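Local coordinates for protein endo-beta-mannanase (Opitutaceae bacterium TAV5, PDB 7BOB) that acts as an exo-beta-1,4-mannosidase of glycoside hydrolase family 5, probably releasing mannose units from the ends of beta-1,4-mannan chains, at residues Asp45-Met49 with Cys318-Ile322; Val57-Val61 with Asp152-Glu156; Met104-Phe109 with His327-Asn332; Thr287-Ala292 with Lys348-Glu352. All blocks are in the same frame, centred on the assembly; numbering follows the deposited sequence.

Contact 1: residues Asp45-Met49 with Cys318-Ile322; sequences DLDLM and CFKDI
M49 lies over one face of the F319 ring, and the two make the main apolar pairing of the contact. Its CG stands 3.7 Å from the ring centroid and 18° off the normal, a CH-pi contact; SD follows above the same ring at a longer 4.8 Å from the centroid, a distant Met-aromatic contact. The methionine chain is extended beyond CG, which carries CE back toward the CG end of the ring, 3.7 Å from F319 CD2. A flexible, unbranched side chain suits this flat surface. L48 meets the rim instead, with CG 3.8 Å from F319 CZ. Helix 39-51 is the first outer helix of the (beta/alpha)8 barrel, and residues 318-322 belong to the loop after the last barrel strand, 311-316, so the packing links the beginning and the end of the barrel. The polar part is a salt bridge: K320 bends at chi2, chi3 and chi4 to bring NZ within 2.7 Å of D45 OD1, on the syn side and 19° out of the carboxylate plane. Water 1 donates to D45 OD2 and accepts from K320 NZ, closing a small ring. Y24 OH is also hydrogen-bonded to D45 OD2.

Contact 2: residues Val57-Val61 with Asp152-Glu156; sequences VRFFV and DLGNE
R58 presents the side of its guanidinium group to D152, so that NE and NH2 both point at the same oxygen. D152 OD2 lies 2.9 Å from R58 NE and 2.7 Å from R58 NH2, in the guanidinium plane, yet the carboxylate is turned 66° against that plane. NH2 therefore reaches the syn lone pair, whereas NE arrives from above the carboxylate. An arginine chain extended from CG to NE reaches across the intervening strand 94-101. N155 stands at about a right angle to it and accepts from R58 NH2 at OD1, 2.9 Å away. The rim of the F60 ring is turned onto one guanidinium face, with CE1 3.5 Å above its centre, which helps to hold the group's rotation. A leucine in place of R58 would probably leave the buried D152 carboxylate without its counter-charge and N155 OD1 without this donor. S98 and Q280 also bind D152, while R58 NH1 forms a salt bridge with E281 and a hydrogen bond with N23 OD1. In family 5 glycosidases an Asn-Glu pair closes strand 4 and a glutamate sits on strand 7; N155-E156 and E281 fit that pattern, consistent with R58 ordering the catalytic centre.

Contact 3: residues Met104-Phe109 with His327-Asn332; sequences MSGGIF and HPYIKN
P328 wedges against the turn M104-G107, and the apolar and van der Waals contacts gather round its ring. P328 CG lies 3.2 Å from S105 O, and CB packs against the backbone of G106 and G107. F109 comes in beside it, its rim 4.0 Å from P328 CD at CZ, and continues to H327, whose CD2 is 3.8 Å from F109 CE1. The two aromatic planes are inclined at 56°, an oblique meeting. The peptide before P328 is cis, and P328 CB lies over one face of the imidazole, offset toward its rim.

The turn is of type I' and closes a two-residue beta hairpin. The backbone angles of G106 call for glycine, because a CB there would jam against the preceding carbonyl O, whereas at G107 it is the F109 ring that a CB would strike.

Hydrogen bonds supply the rest. K331 NZ donates to G106 O at 2.7 Å, tilted 28° from the carbonyl plane; the lysine is extended beyond CG, and this length lets it reach over the turn. Water 2 joins S105 OG to Y329 OH, and water 3 accepts from I108 N while also bonding H327 NE2 in the imidazole plane.

K331 NZ also bonds H399 O of the second subunit. One ammonium group thus ties two backbone carbonyls from different chains, a task suited to a charged group with several N-H donors, and the hairpin tip is thereby coupled to the trimer interface.

Contact 4: residues Thr287-Ala292 with Lys348-Glu352; sequences TSRAAA and KKGLE
T287 turns OG1 between its backbone N and carbonyl carbon (chi1 67°) while K348, fully extended beyond CG, carries NZ to it; K348 NZ donates to T287 OG1 at 2.6 Å. The same torsion directs the threonine methyl CG2 to L351 CD1, 4.1 Å away, so one small branched residue serves a polar and an apolar neighbour. K348 NZ also binds D321 and G339 O. With a methionine at K348, the D321 carboxylate would probably lose its charged mate and T287 OG1 this donor. At the outer edge K349 runs alongside R289, its NZ 3.4 Å above one guanidinium face; exposure to solvent probably softens the repulsion of these like charges. Two waters knit the backbones: water 4 donates to T287 O and K349 O, water 5 to S288 O and K349 O. G350 must be glycine: a CB would jam against the preceding carbonyl O and strike A292 CA. A292 CB lies 3.4 Å from K349 O. Residues 287-292 lead from strand 277-282 into helix 292-309, and residues 348-352 lead into helix 352-364, so the contact joins the loops preceding the last two barrel helices, with S288 and A290 reaching E491 of the second subunit.

In the fold
Contact 2 is the member at the presumed catalytic centre, where E156 and E281 fit the family 5 glutamate pair; contacts 1 and 3 touch it, and contact 4 does not. M104 CE of contact 3 packs 3.7 Å from F60 CG of contact 2, and M49 CE of contact 1 lies 3.6 Å from V57 CG2. Contacts 1, 3 and 4 all draw on the long loop after strand 311-316, and the first two touch where I322 CG2 stands 3.6 Å from Y329 CZ. Contact 4 is tied to contact 1 by a salt bridge, D321 OD1 to K348 NZ at 2.6 Å, but its centre is about 26 Å from that of contact 2. Contacts 3 and 4 both reach the second subunit.

Contact 1: residues Asp45-Met49 with Cys318-Ile322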
loop_
_atom_site.group_PDB
_atom_site.type_symbol
_atom_site.label_atom_id
_atom_site.label_comp_id
_atom_site.label_asym_id
_atom_site.label_seq_id
_atom_site.Cartn_x
_atom_site.Cartn_y
_atom_site.Cartn_z
ATOM N N ASP A 45 23.900 -3.981 41.279
ATOM C CA ASP A 45 22.914 -4.743 40.503
ATOM C C ASP A 45 23.448 -6.128 40.144
ATOM O O ASP A 45 22.693 -7.108 40.130
ATOM C CB ASP A 45 22.519 -3.977 39.227
ATOM C CG ASP A 45 21.561 -2.828 39.499
ATOM O OD1 ASP A 45 20.846 -2.840 40.529
ATOM O OD2 ASP A 45 21.531 -1.893 38.674
ATOM N N LEU A 46 24.737 -6.227 39.811
ATOM C CA LEU A 46 25.297 -7.542 39.531
ATOM C C LEU A 46 25.240 -8.424 40.774
ATOM O O LEU A 46 24.900 -9.609 40.680
ATOM C CB LEU A 46 26.724 -7.412 39.013
ATOM C CG LEU A 46 26.936 -6.655 37.707
ATOM C CD1 LEU A 46 28.429 -6.584 37.461
ATOM C CD2 LEU A 46 26.286 -7.384 36.575
ATOM N N ASP A 47 25.523 -7.850 41.952
ATOM C CA ASP A 47 25.353 -8.590 43.206
ATOM C C ASP A 47 23.923 -9.088 43.348
ATOM O O ASP A 47 23.683 -10.247 43.700
ATOM C CB ASP A 47 25.706 -7.712 44.408
ATOM C CG ASP A 47 27.203 -7.559 44.616
ATOM O OD1 ASP A 47 27.985 -8.371 44.076
ATOM O OD2 ASP A 47 27.592 -6.603 45.320
ATOM N N LEU A 48 22.947 -8.220 43.061
ATOM C CA LEU A 48 21.557 -8.641 43.190
ATOM C C LEU A 48 21.251 -9.793 42.242
ATOM O O LEU A 48 20.555 -10.748 42.613
ATOM C CB LEU A 48 20.625 -7.459 42.951
ATOM C CG LEU A 48 19.167 -7.825 43.229
ATOM C CD1 LEU A 48 18.995 -8.495 44.607
ATOM C CD2 LEU A 48 18.290 -6.581 43.081
ATOM N N MET A 49 21.792 -9.742 41.023
ATOM C CA MET A 49 21.575 -10.837 40.079
ATOM C C MET A 49 22.147 -12.132 40.629
ATOM O O MET A 49 21.451 -13.149 40.694
ATOM C CB MET A 49 22.210 -10.517 38.722
ATOM C CG MET A 49 21.621 -9.304 37.975
ATOM S SD MET A 49 22.654 -8.975 36.545
ATOM C CE MET A 49 21.786 -7.598 35.763
ATOM N N CYS A 318 13.236 -6.414 31.549
ATOM C CA CYS A 318 14.671 -6.242 31.758
ATOM C C CYS A 318 14.878 -6.176 33.295
ATOM O O CYS A 318 13.907 -6.284 34.065
ATOM C CB CYS A 318 15.180 -4.979 31.044
ATOM S SG CYS A 318 14.404 -3.486 31.699
ATOM N N PHE A 319 16.118 -6.008 33.758
ATOM C CA PHE A 319 16.389 -6.287 35.166
ATOM C C PHE A 319 15.703 -5.281 36.085
ATOM O O PHE A 319 15.044 -5.671 37.054
ATOM C CB PHE A 319 17.888 -6.313 35.436
ATOM C CG PHE A 319 18.238 -6.773 36.839
ATOM C CD1 PHE A 319 17.730 -7.975 37.341
ATOM C CD2 PHE A 319 19.040 -6.000 37.658
ATOM C CE1 PHE A 319 18.038 -8.402 38.645
ATOM C CE2 PHE A 319 19.369 -6.409 38.955
ATOM C CZ PHE A 319 18.861 -7.619 39.455
ATOM N N LYS A 320 15.851 -3.987 35.800
ATOM C CA LYS A 320 15.393 -2.906 36.665
ATOM C C LYS A 320 14.320 -2.085 35.968
ATOM O O LYS A 320 14.290 -1.998 34.736
ATOM C CB LYS A 320 16.539 -1.949 37.034
ATOM C CG LYS A 320 17.608 -2.545 37.970
ATOM C CD LYS A 320 17.048 -2.805 39.356
ATOM C CE LYS A 320 17.191 -1.593 40.264
ATOM N NZ LYS A 320 18.532 -1.536 40.899
ATOM N N ASP A 321 13.455 -1.460 36.766
ATOM C CA ASP A 321 12.716 -0.313 36.261
ATOM C C ASP A 321 13.716 0.793 35.907
ATOM O O ASP A 321 14.782 0.918 36.524
ATOM C CB ASP A 321 11.700 0.190 37.291
ATOM C CG ASP A 321 10.552 -0.807 37.548
ATOM O OD1 ASP A 321 10.223 -1.629 36.664
ATOM O OD2 ASP A 321 9.989 -0.769 38.665
ATOM N N ILE A 322 13.386 1.584 34.891
ATOM C CA ILE A 322 14.308 2.600 34.382
ATOM C C ILE A 322 13.579 3.938 34.378
ATOM O O ILE A 322 12.874 4.249 33.410
ATOM C CB ILE A 322 14.809 2.225 32.982
ATOM C CG1 ILE A 322 15.530 0.873 33.026
ATOM C CG2 ILE A 322 15.679 3.357 32.366
ATOM C CD1 ILE A 322 15.806 0.297 31.663
HETATM O O HOH W 1 19.891 0.111 38.586
#

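Contact 2: residues Val57-Val61 with Asp152-Glu156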
loop_
_atom_site.group_PDB
_atom_site.type_symbol
_atom_site.label_atom_id
_atom_site.label_comp_id
_atom_site.label_asym_id
_atom_site.label_seq_id
_atom_site.Cartn_x
_atom_site.Cartn_y
_atom_site.Cartn_z
ATOM N N VAL A 57 24.306 -12.541 32.202
ATOM C CA VAL A 57 23.762 -11.198 32.071
ATOM C C VAL A 57 24.022 -10.757 30.642
ATOM O O VAL A 57 25.161 -10.832 30.164
ATOM C CB VAL A 57 24.354 -10.200 33.089
ATOM C CG1 VAL A 57 25.903 -10.113 33.005
ATOM C CG2 VAL A 57 23.688 -8.803 32.944
ATOM N N ARG A 58 22.956 -10.365 29.938
ATOM C CA ARG A 58 23.071 -9.806 28.599
ATOM C C ARG A 58 23.156 -8.288 28.700
ATOM O O ARG A 58 22.329 -7.653 29.367
ATOM C CB ARG A 58 21.881 -10.206 27.729
ATOM C CG ARG A 58 21.929 -9.628 26.317
ATOM C CD ARG A 58 20.966 -10.351 25.411
ATOM N NE ARG A 58 20.969 -9.868 24.032
ATOM C CZ ARG A 58 19.909 -9.321 23.414
ATOM N NH1 ARG A 58 18.756 -9.134 24.056
ATOM N NH2 ARG A 58 20.002 -8.957 22.146
ATOM N N PHE A 59 24.159 -7.709 28.054
ATOM C CA PHE A 59 24.282 -6.265 28.048
ATOM C C PHE A 59 24.772 -5.814 26.675
ATOM O O PHE A 59 25.213 -6.619 25.848
ATOM C CB PHE A 59 25.184 -5.782 29.195
ATOM C CG PHE A 59 26.625 -6.193 29.072
ATOM C CD1 PHE A 59 27.155 -7.168 29.905
ATOM C CD2 PHE A 59 27.473 -5.571 28.167
ATOM C CE1 PHE A 59 28.482 -7.538 29.821
ATOM C CE2 PHE A 59 28.822 -5.943 28.079
ATOM C CZ PHE A 59 29.313 -6.929 28.898
ATOM N N PHE A 60 24.709 -4.511 26.437
ATOM C CA PHE A 60 24.768 -3.992 25.081
ATOM C C PHE A 60 25.923 -3.019 24.925
ATOM O O PHE A 60 26.013 -2.020 25.649
ATOM C CB PHE A 60 23.425 -3.355 24.738
ATOM C CG PHE A 60 22.290 -4.239 25.087
ATOM C CD1 PHE A 60 21.967 -5.312 24.275
ATOM C CD2 PHE A 60 21.612 -4.080 26.288
ATOM C CE1 PHE A 60 20.920 -6.180 24.614
ATOM C CE2 PHE A 60 20.590 -4.933 26.637
ATOM C CZ PHE A 60 20.247 -5.990 25.802
ATOM N N VAL A 61 26.809 -3.328 23.984
ATOM C CA VAL A 61 27.926 -2.458 23.640
ATOM C C VAL A 61 27.385 -1.446 22.637
ATOM O O VAL A 61 27.288 -1.731 21.440
ATOM C CB VAL A 61 29.105 -3.281 23.093
ATOM C CG1 VAL A 61 30.310 -2.405 22.798
ATOM C CG2 VAL A 61 29.488 -4.378 24.100
ATOM N N ASP A 152 26.799 -11.997 21.336
ATOM C CA ASP A 152 25.551 -11.614 20.681
ATOM C C ASP A 152 25.846 -10.623 19.552
ATOM O O ASP A 152 26.320 -9.507 19.803
ATOM C CB ASP A 152 24.591 -11.008 21.707
ATOM C CG ASP A 152 23.181 -10.871 21.178
ATOM O OD1 ASP A 152 22.780 -11.721 20.357
ATOM O OD2 ASP A 152 22.467 -9.924 21.583
ATOM N N LEU A 153 25.557 -11.033 18.316
ATOM C CA LEU A 153 25.840 -10.203 17.140
ATOM C C LEU A 153 25.244 -8.803 17.268
ATOM O O LEU A 153 25.897 -7.800 16.958
ATOM C CB LEU A 153 25.299 -10.898 15.892
ATOM C CG LEU A 153 25.722 -10.330 14.543
ATOM C CD1 LEU A 153 27.241 -10.095 14.542
ATOM C CD2 LEU A 153 25.312 -11.286 13.447
ATOM N N GLY A 154 23.998 -8.716 17.706
ATOM C CA GLY A 154 23.386 -7.421 17.940
ATOM C C GLY A 154 21.976 -7.640 18.429
ATOM O O GLY A 154 21.481 -8.765 18.471
ATOM N N ASN A 155 21.329 -6.549 18.810
ATOM C CA ASN A 155 19.982 -6.623 19.342
ATOM C C ASN A 155 18.950 -6.405 18.232
ATOM O O ASN A 155 18.837 -5.300 17.684
ATOM C CB ASN A 155 19.754 -5.614 20.451
ATOM C CG ASN A 155 18.406 -5.827 21.078
ATOM O OD1 ASN A 155 18.015 -6.973 21.265
ATOM N ND2 ASN A 155 17.659 -4.757 21.326
ATOM N N GLU A 156 18.198 -7.459 17.920
ATOM C CA GLU A 156 17.008 -7.374 17.071
ATOM C C GLU A 156 17.342 -6.702 15.747
ATOM O O GLU A 156 16.683 -5.753 15.312
ATOM C CB GLU A 156 15.875 -6.650 17.800
ATOM C CG GLU A 156 15.517 -7.329 19.132
ATOM C CD GLU A 156 14.123 -7.009 19.632
ATOM O OE1 GLU A 156 13.609 -5.896 19.340
ATOM O OE2 GLU A 156 13.541 -7.879 20.332
#

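Contact 3: residues Met104-Phe109 with His327-Asn332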
loop_
_atom_site.group_PDB
_atom_site.type_symbol
_atom_site.label_atom_id
_atom_site.label_comp_id
_atom_site.label_asym_id
_atom_site.label_seq_id
_atom_site.Cartn_x
_atom_site.Cartn_y
_atom_site.Cartn_z
ATOM N N MET A 104 17.133 -0.475 20.237
ATOM C CA MET A 104 17.055 -0.600 21.694
ATOM C C MET A 104 15.875 0.200 22.241
ATOM O O MET A 104 15.910 1.442 22.223
ATOM C CB MET A 104 18.367 -0.131 22.331
ATOM C CG MET A 104 18.367 -0.251 23.842
ATOM S SD MET A 104 17.910 -1.936 24.405
ATOM C CE MET A 104 19.156 -2.944 23.588
ATOM N N SER A 105 14.838 -0.511 22.714
ATOM C CA SER A 105 13.714 0.062 23.476
ATOM C C SER A 105 12.969 1.175 22.733
ATOM O O SER A 105 12.466 2.121 23.355
ATOM C CB SER A 105 14.201 0.600 24.811
ATOM O OG SER A 105 14.869 -0.418 25.483
ATOM N N GLY A 106 12.877 1.085 21.408
ATOM C CA GLY A 106 12.175 2.090 20.640
ATOM C C GLY A 106 13.058 3.179 20.077
ATOM O O GLY A 106 12.563 4.025 19.320
ATOM N N GLY A 107 14.350 3.197 20.421
ATOM C CA GLY A 107 15.302 4.091 19.804
ATOM C C GLY A 107 16.273 3.325 18.919
ATOM O O GLY A 107 16.357 2.090 18.946
ATOM N N ILE A 108 17.029 4.088 18.134
ATOM C CA ILE A 108 18.085 3.550 17.284
ATOM C C ILE A 108 19.315 4.418 17.482
ATOM O O ILE A 108 19.248 5.645 17.331
ATOM C CB ILE A 108 17.683 3.492 15.800
ATOM C CG1 ILE A 108 16.369 2.703 15.625
ATOM C CG2 ILE A 108 18.782 2.830 14.998
ATOM C CD1 ILE A 108 15.985 2.412 14.173
ATOM N N PHE A 109 20.435 3.779 17.813
ATOM C CA PHE A 109 21.624 4.459 18.328
ATOM C C PHE A 109 22.793 4.036 17.454
ATOM O O PHE A 109 23.396 2.983 17.683
ATOM C CB PHE A 109 21.860 4.101 19.799
ATOM C CG PHE A 109 20.722 4.503 20.690
ATOM C CD1 PHE A 109 20.645 5.793 21.193
ATOM C CD2 PHE A 109 19.694 3.617 20.969
ATOM C CE1 PHE A 109 19.586 6.175 21.995
ATOM C CE2 PHE A 109 18.625 3.995 21.766
ATOM C CZ PHE A 109 18.574 5.279 22.284
ATOM N N HIS A 327 15.536 9.826 26.145
ATOM C CA HIS A 327 15.261 9.038 24.948
ATOM C C HIS A 327 15.809 7.622 25.120
ATOM O O HIS A 327 16.979 7.458 25.466
ATOM C CB HIS A 327 15.901 9.735 23.737
ATOM C CG HIS A 327 15.682 9.041 22.423
ATOM N ND1 HIS A 327 14.439 8.949 21.823
ATOM C CD2 HIS A 327 16.557 8.463 21.562
ATOM C CE1 HIS A 327 14.558 8.328 20.660
ATOM N NE2 HIS A 327 15.830 8.017 20.480
ATOM N N PRO A 328 15.016 6.576 24.856
ATOM C CA PRO A 328 13.676 6.583 24.268
ATOM C C PRO A 328 12.556 6.305 25.285
ATOM O O PRO A 328 11.428 5.989 24.880
ATOM C CB PRO A 328 13.772 5.444 23.261
ATOM C CG PRO A 328 14.565 4.383 24.046
ATOM C CD PRO A 328 15.544 5.197 24.958
ATOM N N TYR A 329 12.860 6.417 26.582
ATOM C CA TYR A 329 11.873 6.157 27.628
ATOM C C TYR A 329 10.808 7.242 27.725
ATOM O O TYR A 329 9.790 7.012 28.394
ATOM C CB TYR A 329 12.567 6.004 28.984
ATOM C CG TYR A 329 13.699 5.006 28.939
ATOM C CD1 TYR A 329 13.443 3.631 28.898
ATOM C CD2 TYR A 329 15.022 5.429 28.912
ATOM C CE1 TYR A 329 14.483 2.712 28.828
ATOM C CE2 TYR A 329 16.067 4.506 28.844
ATOM C CZ TYR A 329 15.788 3.155 28.800
ATOM O OH TYR A 329 16.812 2.249 28.718
ATOM N N ILE A 330 11.021 8.403 27.088
ATOM C CA ILE A 330 10.055 9.499 27.121
ATOM C C ILE A 330 8.903 9.230 26.163
ATOM O O ILE A 330 7.730 9.367 26.529
ATOM C CB ILE A 330 10.745 10.834 26.790
ATOM C CG1 ILE A 330 11.664 11.279 27.944
ATOM C CG2 ILE A 330 9.715 11.910 26.413
ATOM C CD1 ILE A 330 12.650 12.442 27.545
ATOM N N LYS A 331 9.220 8.839 24.926
ATOM C CA LYS A 331 8.201 8.577 23.912
ATOM C C LYS A 331 7.542 7.201 24.039
ATOM O O LYS A 331 6.448 7.010 23.489
ATOM C CB LYS A 331 8.807 8.701 22.514
ATOM C CG LYS A 331 9.683 7.517 22.131
ATOM C CD LYS A 331 10.203 7.633 20.716
ATOM C CE LYS A 331 10.588 6.273 20.185
ATOM N NZ LYS A 331 11.252 6.392 18.864
ATOM N N ASN A 332 8.188 6.224 24.713
ATOM C CA ASN A 332 7.612 4.883 24.927
ATOM C C ASN A 332 7.771 4.541 26.415
ATOM O O ASN A 332 8.560 3.670 26.787
ATOM C CB ASN A 332 8.288 3.823 24.041
ATOM C CG ASN A 332 7.806 3.844 22.602
ATOM O OD1 ASN A 332 7.083 4.750 22.183
ATOM N ND2 ASN A 332 8.218 2.842 21.827
HETATM O O HOH W 2 15.815 -0.074 27.962
HETATM O O HOH W 3 15.909 6.870 17.690
#

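Contact 4: residues Thr287-Ala292 with Lys348-Glu352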
loop_
_atom_site.group_PDB
_atom_site.type_symbol
_atom_site.label_atom_id
_atom_site.label_comp_id
_atom_site.label_asym_id
_atom_site.label_seq_id
_atom_site.Cartn_x
_atom_site.Cartn_y
_atom_site.Cartn_z
ATOM N N THR A 287 3.856 -4.972 34.544
ATOM C CA THR A 287 4.479 -5.507 35.753
ATOM C C THR A 287 3.988 -4.808 37.020
ATOM O O THR A 287 4.639 -4.919 38.065
ATOM C CB THR A 287 6.019 -5.402 35.706
ATOM O OG1 THR A 287 6.397 -4.028 35.751
ATOM C CG2 THR A 287 6.622 -6.057 34.455
ATOM N N SER A 288 2.864 -4.097 36.965
ATOM C CA SER A 288 2.379 -3.369 38.128
ATOM C C SER A 288 1.780 -4.332 39.158
ATOM O O SER A 288 1.613 -5.529 38.912
ATOM C CB SER A 288 1.352 -2.306 37.716
ATOM O OG SER A 288 0.047 -2.859 37.546
ATOM N N ARG A 289 1.500 -3.788 40.345
ATOM C CA ARG A 289 0.898 -4.574 41.414
ATOM C C ARG A 289 -0.432 -5.161 40.963
ATOM O O ARG A 289 -0.709 -6.342 41.195
ATOM C CB ARG A 289 0.718 -3.700 42.658
ATOM C CG ARG A 289 0.234 -4.433 43.892
ATOM C CD ARG A 289 -0.835 -3.632 44.645
ATOM N NE ARG A 289 -1.625 -4.495 45.534
ATOM C CZ ARG A 289 -2.746 -5.131 45.189
ATOM N NH1 ARG A 289 -3.242 -5.014 43.957
ATOM N NH2 ARG A 289 -3.375 -5.892 46.087
ATOM N N ALA A 290 -1.244 -4.365 40.259
ATOM C CA ALA A 290 -2.533 -4.857 39.784
ATOM C C ALA A 290 -2.379 -6.042 38.840
ATOM O O ALA A 290 -3.251 -6.910 38.790
ATOM C CB ALA A 290 -3.300 -3.729 39.101
ATOM N N ALA A 291 -1.267 -6.120 38.111
ATOM C CA ALA A 291 -1.067 -7.211 37.166
ATOM C C ALA A 291 -0.537 -8.481 37.809
ATOM O O ALA A 291 -0.485 -9.512 37.125
ATOM C CB ALA A 291 -0.097 -6.788 36.059
ATOM N N ALA A 292 -0.137 -8.430 39.085
ATOM C CA ALA A 292 0.590 -9.540 39.712
ATOM C C ALA A 292 -0.108 -10.893 39.594
ATOM O O ALA A 292 0.551 -11.864 39.185
ATOM C CB ALA A 292 0.885 -9.184 41.177
ATOM N N LYS A 348 9.599 -7.929 42.024
ATOM C CA LYS A 348 8.251 -7.377 41.978
ATOM C C LYS A 348 7.211 -8.448 42.241
ATOM O O LYS A 348 7.322 -9.582 41.761
ATOM C CB LYS A 348 7.965 -6.750 40.618
ATOM C CG LYS A 348 8.695 -5.468 40.336
ATOM C CD LYS A 348 8.276 -5.085 38.953
ATOM C CE LYS A 348 8.834 -3.780 38.551
ATOM N NZ LYS A 348 8.609 -3.682 37.106
ATOM N N LYS A 349 6.198 -8.079 43.013
ATOM C CA LYS A 349 5.073 -8.970 43.237
ATOM C C LYS A 349 4.487 -9.390 41.889
ATOM O O LYS A 349 4.180 -8.543 41.039
ATOM C CB LYS A 349 4.026 -8.276 44.110
ATOM C CG LYS A 349 2.872 -9.165 44.549
ATOM C CD LYS A 349 1.718 -8.311 45.070
ATOM C CE LYS A 349 0.430 -9.116 45.233
ATOM N NZ LYS A 349 -0.658 -8.271 45.812
ATOM N N GLY A 350 4.389 -10.701 41.671
ATOM C CA GLY A 350 3.893 -11.251 40.430
ATOM C C GLY A 350 4.942 -11.944 39.585
ATOM O O GLY A 350 4.585 -12.814 38.777
ATOM N N LEU A 351 6.223 -11.616 39.762
ATOM C CA LEU A 351 7.280 -12.133 38.900
ATOM C C LEU A 351 8.207 -13.139 39.587
ATOM O O LEU A 351 9.106 -13.683 38.925
ATOM C CB LEU A 351 8.099 -10.960 38.331
ATOM C CG LEU A 351 7.310 -9.789 37.687
ATOM C CD1 LEU A 351 8.242 -8.755 37.066
ATOM C CD2 LEU A 351 6.284 -10.274 36.657
ATOM N N GLU A 352 8.000 -13.419 40.885
ATOM C CA GLU A 352 8.897 -14.304 41.643
ATOM C C GLU A 352 9.073 -15.659 40.975
ATOM O O GLU A 352 10.113 -16.303 41.148
ATOM C CB GLU A 352 8.386 -14.525 43.080
ATOM C CG GLU A 352 7.723 -13.298 43.735
ATOM C CD GLU A 352 6.294 -13.046 43.205
ATOM O OE1 GLU A 352 5.641 -14.014 42.733
ATOM O OE2 GLU A 352 5.829 -11.882 43.234
HETATM O O HOH W 4 4.358 -5.926 40.798
HETATM O O HOH W 5 3.167 -8.031 38.125
#